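Side-chain contacts in serine protease inhibitor infestin (Triatoma infestans, PDB 2ERW), which inhibits factor XIIa through this Kazal-type domain, one piece of a longer secreted protein that probably inhibits serine-type endopeptidases: residues Val13-Ser18 and Gly24-Leu29; Cys31-Gln34 and Gly39-Leu42. One frame throughout, in Å; residues are numbered along the deposited sequence.

Interaction 1 of 2, residues Val13-Ser18 and Gly24-Leu29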
ATOM      1  N   VAL A  13       1.969   8.794  -0.596  1.00 20.58           N
ATOM      2  CA  VAL A  13       0.798   8.786  -1.449  1.00 20.95           C
ATOM      3  C   VAL A  13       0.067   7.531  -1.038  1.00 21.45           C
ATOM      4  O   VAL A  13       0.131   6.501  -1.709  1.00 21.96           O
ATOM      5  CB  VAL A  13       1.189   8.732  -2.925  1.00 20.67           C
ATOM      6  CG1 VAL A  13      -0.066   8.725  -3.791  1.00 22.00           C
ATOM      7  CG2 VAL A  13       2.072   9.924  -3.264  1.00 21.89           C
ATOM      8  N   PRO A  14      -0.574   7.573   0.125  1.00 21.81           N
ATOM      9  CA  PRO A  14      -1.064   6.345   0.718  1.00 21.65           C
ATOM     10  C   PRO A  14      -2.180   5.690  -0.061  1.00 23.78           C
ATOM     11  O   PRO A  14      -3.035   6.341  -0.620  1.00 22.01           O
ATOM     12  CB  PRO A  14      -1.606   6.767   2.074  1.00 22.29           C
ATOM     13  CG  PRO A  14      -1.959   8.233   1.874  1.00 22.14           C
ATOM     14  CD  PRO A  14      -0.862   8.754   0.963  1.00 21.40           C
ATOM     15  N   VAL A  15      -2.017   4.391  -0.225  1.00 21.65           N
ATOM     16  CA  VAL A  15      -3.026   3.610  -0.919  1.00 21.85           C
ATOM     17  C   VAL A  15      -3.283   2.366  -0.121  1.00 21.31           C
ATOM     18  O   VAL A  15      -2.437   1.921   0.643  1.00 21.83           O
ATOM     19  CB  VAL A  15      -2.604   3.267  -2.364  1.00 22.01           C
ATOM     20  CG1 VAL A  15      -2.510   4.524  -3.177  1.00 23.03           C
ATOM     21  CG2 VAL A  15      -1.258   2.543  -2.408  1.00 23.27           C
ATOM     22  N   CYS A  16      -4.459   1.810  -0.314  1.00 21.18           N
ATOM     23  CA  CYS A  16      -4.881   0.699   0.482  1.00 21.62           C
ATOM     24  C   CYS A  16      -4.845  -0.535  -0.356  1.00 21.30           C
ATOM     25  O   CYS A  16      -5.459  -0.586  -1.415  1.00 21.34           O
ATOM     26  CB  CYS A  16      -6.282   0.969   0.980  1.00 21.99           C
ATOM     27  SG  CYS A  16      -6.922  -0.379   1.960  1.00 21.91           S
ATOM     28  N   GLY A  17      -4.126  -1.537   0.126  1.00 21.01           N
ATOM     29  CA  GLY A  17      -4.012  -2.791  -0.577  1.00 21.34           C
ATOM     30  C   GLY A  17      -5.151  -3.739  -0.271  1.00 21.64           C
ATOM     31  O   GLY A  17      -5.843  -3.632   0.744  1.00 22.06           O
ATOM     32  N   SER A  18      -5.299  -4.712  -1.152  1.00 20.86           N
ATOM     33  CA  SER A  18      -6.314  -5.715  -0.989  1.00 21.18           C
ATOM     34  C   SER A  18      -6.033  -6.606   0.212  1.00 21.67           C
ATOM     35  O   SER A  18      -6.895  -7.374   0.626  1.00 22.32           O
ATOM     36  CB  SER A  18      -6.374  -6.555  -2.253  1.00 21.74           C
ATOM     37  OG  SER A  18      -5.097  -7.070  -2.570  1.00 21.57           O
ATOM     38  N   GLY A  24       2.735   2.985   1.380  1.00 20.66           N
ATOM     39  CA  GLY A  24       3.119   4.363   1.444  1.00 21.54           C
ATOM     40  C   GLY A  24       2.989   5.075   0.139  1.00 21.02           C
ATOM     41  O   GLY A  24       2.926   6.291   0.125  1.00 22.70           O
ATOM     42  N   ASN A  25       2.996   4.332  -0.955  1.00 20.70           N
ATOM     43  CA  ASN A  25       2.685   4.868  -2.255  1.00 20.71           C
ATOM     44  C   ASN A  25       2.466   3.685  -3.155  1.00 20.01           C
ATOM     45  O   ASN A  25       2.694   2.548  -2.766  1.00 20.33           O
ATOM     46  CB  ASN A  25       3.746   5.849  -2.755  1.00 20.61           C
ATOM     47  CG  ASN A  25       5.137   5.261  -2.767  1.00 20.79           C
ATOM     48  OD1 ASN A  25       5.361   4.153  -3.245  1.00 20.58           O
ATOM     49  ND2 ASN A  25       6.093   6.039  -2.303  1.00 21.22           N
ATOM     50  N   PRO A  26       1.924   3.928  -4.335  1.00 20.07           N
ATOM     51  CA  PRO A  26       1.684   2.813  -5.217  1.00 20.17           C
ATOM     52  C   PRO A  26       2.920   2.039  -5.596  1.00 19.74           C
ATOM     53  O   PRO A  26       2.849   0.841  -5.789  1.00 20.38           O
ATOM     54  CB  PRO A  26       1.052   3.470  -6.449  1.00 20.52           C
ATOM     55  CG  PRO A  26       0.366   4.661  -5.856  1.00 21.63           C
ATOM     56  CD  PRO A  26       1.282   5.173  -4.794  1.00 21.25           C
ATOM     57  N   CYS A  27       4.054   2.719  -5.712  1.00 20.16           N
ATOM     58  CA  CYS A  27       5.260   1.996  -6.017  1.00 20.35           C
ATOM     59  C   CYS A  27       5.517   0.962  -4.939  1.00 20.39           C
ATOM     60  O   CYS A  27       5.828  -0.184  -5.224  1.00 20.45           O
ATOM     61  CB  CYS A  27       6.399   2.988  -6.143  1.00 20.42           C
ATOM     62  SG  CYS A  27       7.948   2.246  -6.618  1.00 20.45           S
ATOM     63  N   MET A  28       5.360   1.364  -3.687  1.00 20.04           N
ATOM     64  CA  MET A  28       5.595   0.428  -2.611  1.00 20.54           C
ATOM     65  C   MET A  28       4.572  -0.674  -2.587  1.00 20.27           C
ATOM     66  O   MET A  28       4.900  -1.784  -2.240  1.00 20.87           O
ATOM     67  CB  MET A  28       5.578   1.157  -1.289  1.00 20.78           C
ATOM     68  CG  MET A  28       6.679   2.145  -1.249  1.00 22.33           C
ATOM     69  SD  MET A  28       8.200   1.359  -0.862  0.34 23.14           S
ATOM     70  CE  MET A  28       9.151   2.763  -0.287  0.34 20.64           C
ATOM     71  N   LEU A  29       3.338  -0.387  -2.970  1.00 20.51           N
ATOM     72  CA  LEU A  29       2.370  -1.467  -3.074  1.00 20.70           C
ATOM     73  C   LEU A  29       2.821  -2.445  -4.128  1.00 21.69           C
ATOM     74  O   LEU A  29       2.765  -3.655  -3.922  1.00 21.75           O
ATOM     75  CB  LEU A  29       0.995  -0.885  -3.422  1.00 21.13           C
ATOM     76  CG  LEU A  29      -0.104  -1.942  -3.483  1.00 21.55           C
ATOM     77  CD1 LEU A  29      -1.394  -1.341  -3.021  1.00 22.93           C
ATOM     78  CD2 LEU A  29      -0.263  -2.520  -4.883  1.00 22.68           C
TER
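V15, V13 and L29 carry this contact between the strand 15-17, with the turn residues before it, and the start of the helix 26-35. V15 points at the helix and divides its two methyls between two partners. With V15 CG1 anti to the carbonyl carbon (chi1 -65°), V15 CG2 falls between the backbone N and the carbonyl carbon and touches L29 CD1 at 3.9 Å, while V15 CG1 meets the pyrrolidine ring of P26 at CG, also 3.9 Å. A beta-branched residue suits this place, since one short side chain fills both directions. L29 reaches further along the strand: its CD1 lies 3.9 Å from G17 CA, where the absence of a side chain lets the leucine methyl come against the backbone.

V13 works at the more open end. Its CG1, anti to the backbone N, rests against P26 CD at 3.9 Å. Its backbone binds as well: V13 N donates to G24 O at 2.8 Å in a nearly straight bond (163°), and V13 O receives a CA-H...O contact from N25 CA at 3.1 Å.

N25 is the N-cap of the helix. Its OD1 accepts from M28 N at 2.8 Å, satisfying an amide of the first turn, while ND2 is held by the carbonyls of F9 and N11. Proline suits the next position, because the first helical turn asks no backbone N-H of it.

Within this Kazal-type core, the helix start thus packs on the strand 15-17, which pairs antiparallel with 22-23; L42 of the strand 42-43 and Y23 also touch both V15 and L29.

Interaction 2 of 2, residues Cys31-Gln34 and Gly39-Leu42; sequences CAAQ and GLKL
A33 and L40 bring their CA atoms to 4.8 Å, so that the later part of the helix 26-35 and the extended segment leading into the strand 42-43 approach closely, with no direct hydrogen bond between them.

L40 supplies the larger side chain. L40 CB lies 3.8 Å from A33 CB. With L40 CG anti to the backbone N (chi1 -180°), the branch carries CD2 back one residue, to A32 CB at 3.6 Å. Two successive alanines suit the helix face, because their single methyls admit the leucine so near to the main chain: L40 CD2 also comes within 3.7 Å of A33 N. The methyl of A33 further touches L40 O. Beyond the alanines, Y23 and L29 help to enclose L40.

Beside this apolar patch, one water bridges the backbones, donating to A33 O at 2.6 Å and accepting from G39 N at 2.8 Å. G39 itself adopts a positive phi (86°), readily available to a residue without a side chain.

The side chains therefore contribute only van der Waals and hydrophobic contact, and what polar connection the segments have is made between main-chain groups through water.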
ATOM      1  N   CYS A  31       5.805  -3.037  -5.113  1.00 23.19           N
ATOM      2  CA  CYS A  31       6.918  -3.779  -4.570  1.00 23.10           C
ATOM      3  C   CYS A  31       6.393  -4.944  -3.757  1.00 22.88           C
ATOM      4  O   CYS A  31       6.841  -6.072  -3.918  1.00 22.07           O
ATOM      5  CB  CYS A  31       7.705  -2.865  -3.670  1.00 23.98           C
ATOM      6  SG  CYS A  31       8.876  -3.701  -2.671  0.75 25.44           S
ATOM      7  N   ALA A  32       5.431  -4.675  -2.883  1.00 21.92           N
ATOM      8  CA  ALA A  32       4.888  -5.737  -2.052  1.00 22.18           C
ATOM      9  C   ALA A  32       4.177  -6.779  -2.907  1.00 22.03           C
ATOM     10  O   ALA A  32       4.250  -7.967  -2.623  1.00 21.37           O
ATOM     11  CB  ALA A  32       3.956  -5.156  -1.030  1.00 22.34           C
ATOM     12  N   ALA A  33       3.512  -6.321  -3.968  1.00 21.71           N
ATOM     13  CA  ALA A  33       2.767  -7.223  -4.854  1.00 22.00           C
ATOM     14  C   ALA A  33       3.715  -8.177  -5.531  1.00 22.60           C
ATOM     15  O   ALA A  33       3.349  -9.298  -5.849  1.00 21.84           O
ATOM     16  CB  ALA A  33       2.011  -6.436  -5.897  1.00 22.16           C
ATOM     17  N   GLN A  34       4.935  -7.726  -5.757  1.00 22.80           N
ATOM     18  CA  GLN A  34       5.887  -8.534  -6.508  1.00 23.69           C
ATOM     19  C   GLN A  34       6.741  -9.398  -5.614  1.00 23.57           C
ATOM     20  O   GLN A  34       7.341 -10.363  -6.088  1.00 23.47           O
ATOM     21  CB  GLN A  34       6.794  -7.661  -7.380  1.00 24.34           C
ATOM     22  CG  GLN A  34       6.097  -6.823  -8.446  1.00 26.45           C
ATOM     23  CD  GLN A  34       4.860  -7.458  -9.052  1.00 30.52           C
ATOM     24  OE1 GLN A  34       3.803  -6.830  -9.118  1.00 34.48           O
ATOM     25  NE2 GLN A  34       4.983  -8.697  -9.509  1.00 32.26           N
ATOM     26  N   GLY A  39      -0.739 -11.320  -5.523  1.00 19.94           N
ATOM     27  CA  GLY A  39      -2.100 -10.962  -5.895  1.00 20.17           C
ATOM     28  C   GLY A  39      -2.501  -9.636  -5.297  1.00 20.86           C
ATOM     29  O   GLY A  39      -3.625  -9.198  -5.460  1.00 21.41           O
ATOM     30  N   LEU A  40      -1.582  -8.981  -4.600  1.00 19.66           N
ATOM     31  CA  LEU A  40      -1.909  -7.727  -3.964  1.00 20.32           C
ATOM     32  C   LEU A  40      -2.363  -6.724  -4.995  1.00 20.79           C
ATOM     33  O   LEU A  40      -1.705  -6.531  -6.008  1.00 21.33           O
ATOM     34  CB  LEU A  40      -0.685  -7.178  -3.261  1.00 20.10           C
ATOM     35  CG  LEU A  40      -0.868  -5.855  -2.532  1.00 20.08           C
ATOM     36  CD1 LEU A  40      -1.875  -5.993  -1.423  1.00 21.93           C
ATOM     37  CD2 LEU A  40       0.478  -5.456  -1.977  1.00 19.92           C
ATOM     38  N   LYS A  41      -3.474  -6.056  -4.696  1.00 21.06           N
ATOM     39  CA  LYS A  41      -4.003  -5.038  -5.582  1.00 21.61           C
ATOM     40  C   LYS A  41      -4.232  -3.774  -4.816  1.00 21.56           C
ATOM     41  O   LYS A  41      -4.471  -3.779  -3.625  1.00 21.45           O
ATOM     42  CB  LYS A  41      -5.358  -5.467  -6.134  1.00 22.76           C
ATOM     43  CG  LYS A  41      -5.328  -6.764  -6.929  1.00 25.77           C
ATOM     44  CD  LYS A  41      -4.588  -6.549  -8.234  1.00 30.12           C
ATOM     45  CE  LYS A  41      -4.945  -7.609  -9.265  0.75 32.56           C
ATOM     46  NZ  LYS A  41      -4.290  -7.257 -10.555  0.75 34.86           N
ATOM     47  N   LEU A  42      -4.191  -2.673  -5.542  1.00 21.35           N
ATOM     48  CA  LEU A  42      -4.494  -1.382  -4.980  1.00 21.27           C
ATOM     49  C   LEU A  42      -5.997  -1.249  -5.021  1.00 21.45           C
ATOM     50  O   LEU A  42      -6.595  -1.198  -6.103  1.00 22.25           O
ATOM     51  CB  LEU A  42      -3.808  -0.314  -5.818  1.00 20.98           C
ATOM     52  CG  LEU A  42      -3.670   1.057  -5.196  1.00 21.44           C
ATOM     53  CD1 LEU A  42      -2.778   1.846  -6.106  1.00 22.58           C
ATOM     54  CD2 LEU A  42      -5.011   1.756  -5.032  1.00 24.16           C
TER
HETATM   55  O   HOH W   1       1.224 -10.208  -7.139  1.00 20.26           O

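From the N terminus, interaction 1 comes first, closing the short loop from the strand 15-17 through 22-23 to the start of the helix 26-35. Interaction 2 follows in series, closing the loop between the later helix and the run into the strand 42-43; the two loops neither nest nor cross. The helix serves both, and the contacts touch directly: L29 O packs on L40 CD2 and L29 CD1 on L42 CA, while S18 N and K41 O form a probable hydrogen bond. Disulfides C6-C31 and C8-C27 fasten the N-terminal segment to the helix, and C16-C48 ties the strand 15-17 to the later chain, completing the compact Kazal domain.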